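Local coordinates for SufE-like protein 1, chloroplastic/mitochondrial (Arabidopsis thaliana, PDB 4PUI) that activates the cysteine desulfurase that supplies sulfur for iron-sulfur clusters, interacts with glutaredoxins, and includes the BolA domain described here, at residues K16-V21 / S56-G61; E47-L52 / G82-S87. All coordinates share one frame; numbering follows the deposited sequence.

Contact 1 of 2, residues K16-V21 / S56-G61; sequences KELDPV and SDAFQG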
loop_
_atom_site.group_PDB
_atom_site.type_symbol
_atom_site.label_atom_id
_atom_site.label_comp_id
_atom_site.label_asym_id
_atom_site.label_seq_id
_atom_site.Cartn_x
_atom_site.Cartn_y
_atom_site.Cartn_z
ATOM N N LYS A 16 -9.412 5.918 1.628
ATOM C CA LYS A 16 -10.652 6.215 0.927
ATOM C C LYS A 16 -11.317 4.949 0.396
ATOM O O LYS A 16 -12.532 4.785 0.507
ATOM C CB LYS A 16 -10.396 7.185 -0.227
ATOM C CG LYS A 16 -11.676 7.646 -0.897
ATOM C CD LYS A 16 -11.649 7.404 -2.391
ATOM C CE LYS A 16 -11.184 8.636 -3.141
ATOM N NZ LYS A 16 -11.607 8.587 -4.568
ATOM N N GLU A 17 -10.528 4.047 -0.175
ATOM C CA GLU A 17 -11.115 2.874 -0.829
ATOM C C GLU A 17 -11.309 1.662 0.075
ATOM O O GLU A 17 -12.225 0.869 -0.153
ATOM C CB GLU A 17 -10.318 2.469 -2.066
ATOM C CG GLU A 17 -10.406 3.494 -3.201
ATOM C CD GLU A 17 -11.826 3.704 -3.726
ATOM O OE1 GLU A 17 -12.656 2.778 -3.628
ATOM O OE2 GLU A 17 -12.117 4.800 -4.244
ATOM N N LEU A 18 -10.450 1.510 1.076
ATOM C CA LEU A 18 -10.467 0.297 1.885
ATOM C C LEU A 18 -10.939 0.487 3.329
ATOM O O LEU A 18 -11.147 -0.499 4.020
ATOM C CB LEU A 18 -9.084 -0.387 1.855
ATOM C CG LEU A 18 -8.565 -0.758 0.463
ATOM C CD1 LEU A 18 -7.121 -1.254 0.527
ATOM C CD2 LEU A 18 -9.452 -1.776 -0.257
ATOM N N ASP A 19 -11.103 1.736 3.768
ATOM C CA ASP A 19 -11.451 2.079 5.156
ATOM C C ASP A 19 -10.763 1.152 6.177
ATOM O O ASP A 19 -11.431 0.534 7.000
ATOM C CB ASP A 19 -12.974 2.040 5.345
ATOM C CG ASP A 19 -13.434 2.675 6.658
ATOM O OD1 ASP A 19 -12.641 3.400 7.299
ATOM O OD2 ASP A 19 -14.608 2.465 7.034
ATOM N N PRO A 20 -9.425 1.045 6.113
ATOM C CA PRO A 20 -8.755 0.010 6.908
ATOM C C PRO A 20 -8.814 0.311 8.399
ATOM O O PRO A 20 -8.731 1.473 8.809
ATOM C CB PRO A 20 -7.305 0.070 6.410
ATOM C CG PRO A 20 -7.133 1.482 5.938
ATOM C CD PRO A 20 -8.466 1.901 5.381
ATOM N N VAL A 21 -8.983 -0.725 9.210
ATOM C CA VAL A 21 -8.885 -0.534 10.652
ATOM C C VAL A 21 -7.452 -0.238 11.089
ATOM O O VAL A 21 -7.227 0.485 12.064
ATOM C CB VAL A 21 -9.459 -1.723 11.445
ATOM C CG1 VAL A 21 -10.963 -1.790 11.258
ATOM C CG2 VAL A 21 -8.813 -3.017 11.031
ATOM N N SER A 56 -8.076 -4.759 6.506
ATOM C CA SER A 56 -9.357 -4.268 5.983
ATOM C C SER A 56 -10.329 -5.401 5.759
ATOM O O SER A 56 -9.920 -6.481 5.320
ATOM C CB SER A 56 -9.159 -3.545 4.646
ATOM O OG SER A 56 -10.393 -3.162 4.042
ATOM N N ASP A 57 -11.611 -5.114 6.021
ATOM C CA ASP A 57 -12.743 -5.971 5.666
ATOM C C ASP A 57 -12.731 -6.377 4.198
ATOM O O ASP A 57 -13.223 -7.451 3.834
ATOM C CB ASP A 57 -14.047 -5.191 5.839
ATOM C CG ASP A 57 -14.443 -5.016 7.261
ATOM O OD1 ASP A 57 -13.755 -5.562 8.144
ATOM O OD2 ASP A 57 -15.467 -4.335 7.488
ATOM N N ALA A 58 -12.227 -5.482 3.354
ATOM C CA ALA A 58 -12.342 -5.629 1.907
ATOM C C ALA A 58 -11.598 -6.847 1.375
ATOM O O ALA A 58 -11.848 -7.286 0.261
ATOM C CB ALA A 58 -11.871 -4.352 1.204
ATOM N N PHE A 59 -10.677 -7.390 2.176
ATOM C CA PHE A 59 -9.896 -8.551 1.778
ATOM C C PHE A 59 -10.572 -9.890 2.064
ATOM O O PHE A 59 -10.058 -10.935 1.669
ATOM C CB PHE A 59 -8.534 -8.549 2.472
ATOM C CG PHE A 59 -7.715 -7.330 2.201
ATOM C CD1 PHE A 59 -7.609 -6.811 0.923
ATOM C CD2 PHE A 59 -7.051 -6.701 3.240
ATOM C CE1 PHE A 59 -6.841 -5.676 0.693
ATOM C CE2 PHE A 59 -6.288 -5.574 3.023
ATOM C CZ PHE A 59 -6.181 -5.059 1.744
ATOM N N GLN A 60 -11.704 -9.870 2.758
ATOM C CA GLN A 60 -12.433 -11.097 3.044
ATOM C C GLN A 60 -12.732 -11.891 1.784
ATOM O O GLN A 60 -13.296 -11.362 0.820
ATOM C CB GLN A 60 -13.746 -10.775 3.742
ATOM C CG GLN A 60 -13.609 -10.341 5.177
ATOM C CD GLN A 60 -14.946 -9.949 5.762
ATOM O OE1 GLN A 60 -15.701 -9.186 5.156
ATOM N NE2 GLN A 60 -15.263 -10.488 6.928
ATOM N N GLY A 61 -12.332 -13.157 1.786
ATOM C CA GLY A 61 -12.638 -14.058 0.696
ATOM C C GLY A 61 -11.620 -14.005 -0.431
ATOM O O GLY A 61 -11.683 -14.804 -1.363
HETATM O O HOH W 1 -11.909 -2.447 7.436
#
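Ser56 and Leu18 join two turns of the BolA domain: the C-terminal end of helix 5-18, and the ST turn that opens the 3-10 segment 57-59 after strand 49-55. Ser56 OG does two jobs. It donates to Leu18 O at 2.8 Å, lying in the carbonyl plane on a lone pair with a C=O...O angle of 137°, and it accepts from Ala58 N at 3.0 Å, which defines the ST turn. The hydroxyl can reach the helix end because OG stands opposite the backbone N (chi1 174°), while Ser56 CB rests against Pro20 CA. Leu18 is the last helical residue, and Asp19 leaves the helix with positive phi; Leu18 O, at the helix end, offers one lone pair to the serine.

At Asp57 a water makes a second bridge, accepting from Asp57 N and donating to Asp19 O, so the two turns are tied by one direct and one water-mediated link. Ala58 turns its methyl toward the helix, and CB meets Leu18 CD2 at 3.8 Å. The other branch of the leucine goes to Phe59: the two side chains cross at about a right angle. Leu18 thus forks between the alanine and the ring, and Leu70 and Ile71 of helix 64-74 also touch it, as does Ile54. The nearest approach to the aromatic group is from Leu18 CD1, obliquely, to Phe59 CZ at 4.1 Å.

Contact 2 of 2, residues E47-L52 / G82-S87; sequences ETHFNL and GLHALS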
loop_
_atom_site.group_PDB
_atom_site.type_symbol
_atom_site.label_atom_id
_atom_site.label_comp_id
_atom_site.label_asym_id
_atom_site.label_seq_id
_atom_site.Cartn_x
_atom_site.Cartn_y
_atom_site.Cartn_z
ATOM N N GLU A 47 10.832 8.363 -3.308
ATOM C CA GLU A 47 9.563 7.697 -3.030
ATOM C C GLU A 47 9.320 6.571 -4.020
ATOM O O GLU A 47 8.274 6.506 -4.650
ATOM C CB GLU A 47 8.385 8.686 -3.045
ATOM C CG GLU A 47 8.539 9.843 -2.062
ATOM C CD GLU A 47 7.228 10.568 -1.806
ATOM O OE1 GLU A 47 6.942 11.534 -2.533
ATOM O OE2 GLU A 47 6.480 10.162 -0.888
ATOM N N THR A 48 10.296 5.674 -4.136
ATOM C CA THR A 48 10.241 4.598 -5.115
ATOM C C THR A 48 9.811 3.271 -4.499
ATOM O O THR A 48 9.331 2.389 -5.204
ATOM C CB THR A 48 11.622 4.378 -5.746
ATOM O OG1 THR A 48 12.574 4.153 -4.704
ATOM C CG2 THR A 48 12.038 5.595 -6.552
ATOM N N HIS A 49 9.980 3.131 -3.187
ATOM C CA HIS A 49 9.692 1.872 -2.512
ATOM C C HIS A 49 8.948 2.092 -1.204
ATOM O O HIS A 49 9.385 2.874 -0.363
ATOM C CB HIS A 49 10.993 1.123 -2.220
ATOM C CG HIS A 49 11.709 0.658 -3.449
ATOM N ND1 HIS A 49 12.390 1.516 -4.282
ATOM C CD2 HIS A 49 11.845 -0.578 -3.989
ATOM C CE1 HIS A 49 12.916 0.832 -5.283
ATOM N NE2 HIS A 49 12.595 -0.441 -5.130
ATOM N N PHE A 50 7.827 1.396 -1.035
ATOM C CA PHE A 50 7.075 1.460 0.211
ATOM C C PHE A 50 6.741 0.068 0.714
ATOM O O PHE A 50 6.560 -0.857 -0.076
ATOM C CB PHE A 50 5.766 2.228 0.035
ATOM C CG PHE A 50 5.952 3.694 -0.242
ATOM C CD1 PHE A 50 6.234 4.147 -1.519
ATOM C CD2 PHE A 50 5.839 4.620 0.791
ATOM C CE1 PHE A 50 6.414 5.510 -1.767
ATOM C CE2 PHE A 50 6.004 5.975 0.557
ATOM C CZ PHE A 50 6.293 6.424 -0.733
ATOM N N ASN A 51 6.676 -0.064 2.036
ATOM C CA ASN A 51 6.070 -1.227 2.667
ATOM C C ASN A 51 4.676 -0.829 3.109
ATOM O O ASN A 51 4.505 0.207 3.750
ATOM C CB ASN A 51 6.868 -1.692 3.897
ATOM C CG ASN A 51 8.264 -2.200 3.549
ATOM O OD1 ASN A 51 8.488 -2.724 2.459
ATOM N ND2 ASN A 51 9.202 -2.054 4.481
ATOM N N LEU A 52 3.683 -1.648 2.771
ATOM C CA LEU A 52 2.302 -1.404 3.186
ATOM C C LEU A 52 1.809 -2.534 4.096
ATOM O O LEU A 52 1.989 -3.708 3.778
ATOM C CB LEU A 52 1.394 -1.365 1.971
ATOM C CG LEU A 52 1.739 -0.381 0.859
ATOM C CD1 LEU A 52 0.724 -0.468 -0.277
ATOM C CD2 LEU A 52 1.793 1.033 1.407
ATOM N N GLY A 82 6.698 6.627 -11.211
ATOM C CA GLY A 82 7.829 6.788 -10.320
ATOM C C GLY A 82 7.895 5.794 -9.186
ATOM O O GLY A 82 8.963 5.587 -8.617
ATOM N N LEU A 83 6.755 5.200 -8.834
ATOM C CA LEU A 83 6.723 4.167 -7.805
ATOM C C LEU A 83 7.224 2.861 -8.408
ATOM O O LEU A 83 6.711 2.413 -9.430
ATOM C CB LEU A 83 5.302 3.985 -7.271
ATOM C CG LEU A 83 5.091 2.901 -6.212
ATOM C CD1 LEU A 83 5.985 3.194 -5.041
ATOM C CD2 LEU A 83 3.612 2.830 -5.768
ATOM N N HIS A 84 8.242 2.268 -7.789
ATOM C CA HIS A 84 8.866 1.080 -8.345
ATOM C C HIS A 84 8.336 -0.205 -7.737
ATOM O O HIS A 84 8.005 -1.148 -8.460
ATOM C CB HIS A 84 10.381 1.130 -8.170
ATOM C CG HIS A 84 11.056 2.156 -9.026
ATOM N ND1 HIS A 84 10.384 2.876 -9.988
ATOM C CD2 HIS A 84 12.341 2.578 -9.059
ATOM C CE1 HIS A 84 11.232 3.700 -10.582
ATOM N NE2 HIS A 84 12.418 3.547 -10.033
ATOM N N ALA A 85 8.238 -0.239 -6.411
ATOM C CA ALA A 85 7.873 -1.478 -5.732
ATOM C C ALA A 85 7.025 -1.229 -4.505
ATOM O O ALA A 85 7.231 -0.255 -3.780
ATOM C CB ALA A 85 9.121 -2.250 -5.349
ATOM N N LEU A 86 6.078 -2.128 -4.277
ATOM C CA LEU A 86 5.310 -2.136 -3.043
ATOM C C LEU A 86 5.451 -3.500 -2.383
ATOM O O LEU A 86 5.214 -4.527 -3.016
ATOM C CB LEU A 86 3.830 -1.873 -3.306
ATOM C CG LEU A 86 3.455 -0.492 -3.831
ATOM C CD1 LEU A 86 2.048 -0.517 -4.405
ATOM C CD2 LEU A 86 3.583 0.529 -2.722
ATOM N N SER A 87 5.812 -3.496 -1.112
ATOM C CA SER A 87 5.827 -4.727 -0.335
ATOM C C SER A 87 4.543 -4.783 0.505
ATOM O O SER A 87 4.364 -3.985 1.421
ATOM C CB SER A 87 7.062 -4.764 0.557
ATOM O OG SER A 87 7.042 -5.896 1.405
#
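His49 to Leu52 pair with Ala85 to Ser87 as neighbouring parallel strands of the BolA sheet; the axes of these short segments approach to 4.8 Å, with 22° between their directions, and the bridges are His49-Ala85, Phe50-Leu86 and Asn51-Ser87. Just before the strands the ladder begins at a forked acceptor: Thr48 O receives Ala85 N almost head-on and His84 N on a lone pair, the latter at 2.8 Å. Further along, Phe50 N donates to Ala85 O, Ser87 N to Phe50 O, and Leu52 N to Ser87 O.

On the face carrying His49, Ala85 CB sits 3.5 Å from His49 CD2, and Ala85 N lies over one face of the imidazole. Thr48 OG1 lies in plane at the ring edge, sharing a 2.7 Å hydrogen bond with His49 ND1 that fixes the ring's rotation; His32 stacks on the same ring. Replacing His49 by an alanine would probably leave Thr48 OG1 without this mate and open a gap beside the Ala85 methyl. In the loops just before the strands, Thr48 CG2 makes a CH-pi contact over the face of the His84 ring, 4.2 Å from its centroid and offset toward the rim.

The face carrying Phe50 and Leu86 is mainly apolar, though Glu47 OE2, bonded to Gly7 N, lies at the Phe50 ring edge. With CG anti to the backbone N (chi1 178°), Leu83 brings CD1 to the edge of that ring. Ile10 of helix 5-18 touches both Phe50 and Leu52. Leu86 CD2 fills the angle between two neighbours, 3.9 Å from both Phe50 CB and Leu52 CD1.

In the fold
The two contacts lie on opposite sides of the chain's centre, their centres about 20 Å apart, and strand 49-55 spans the interval: contact 2 involves its start, contact 1 the turn just after its end. Along the chain the segments alternate, 16-21, 47-52, 56-61, 82-87, so the two pairings cross in sequence. Contact 2 pairs the middle strand with the outermost strand 85-91, reached through helices 64-74 and 76-79, a beta-alpha-beta crossover. Helix 5-18 ends in contact 1 and touches Phe50 and Leu52 of contact 2, while helix 64-74 touches residues of both. The Phe50 and Leu86 side of contact 2 and the Leu18 core of contact 1 thus face the same helices, within a single compact BolA domain.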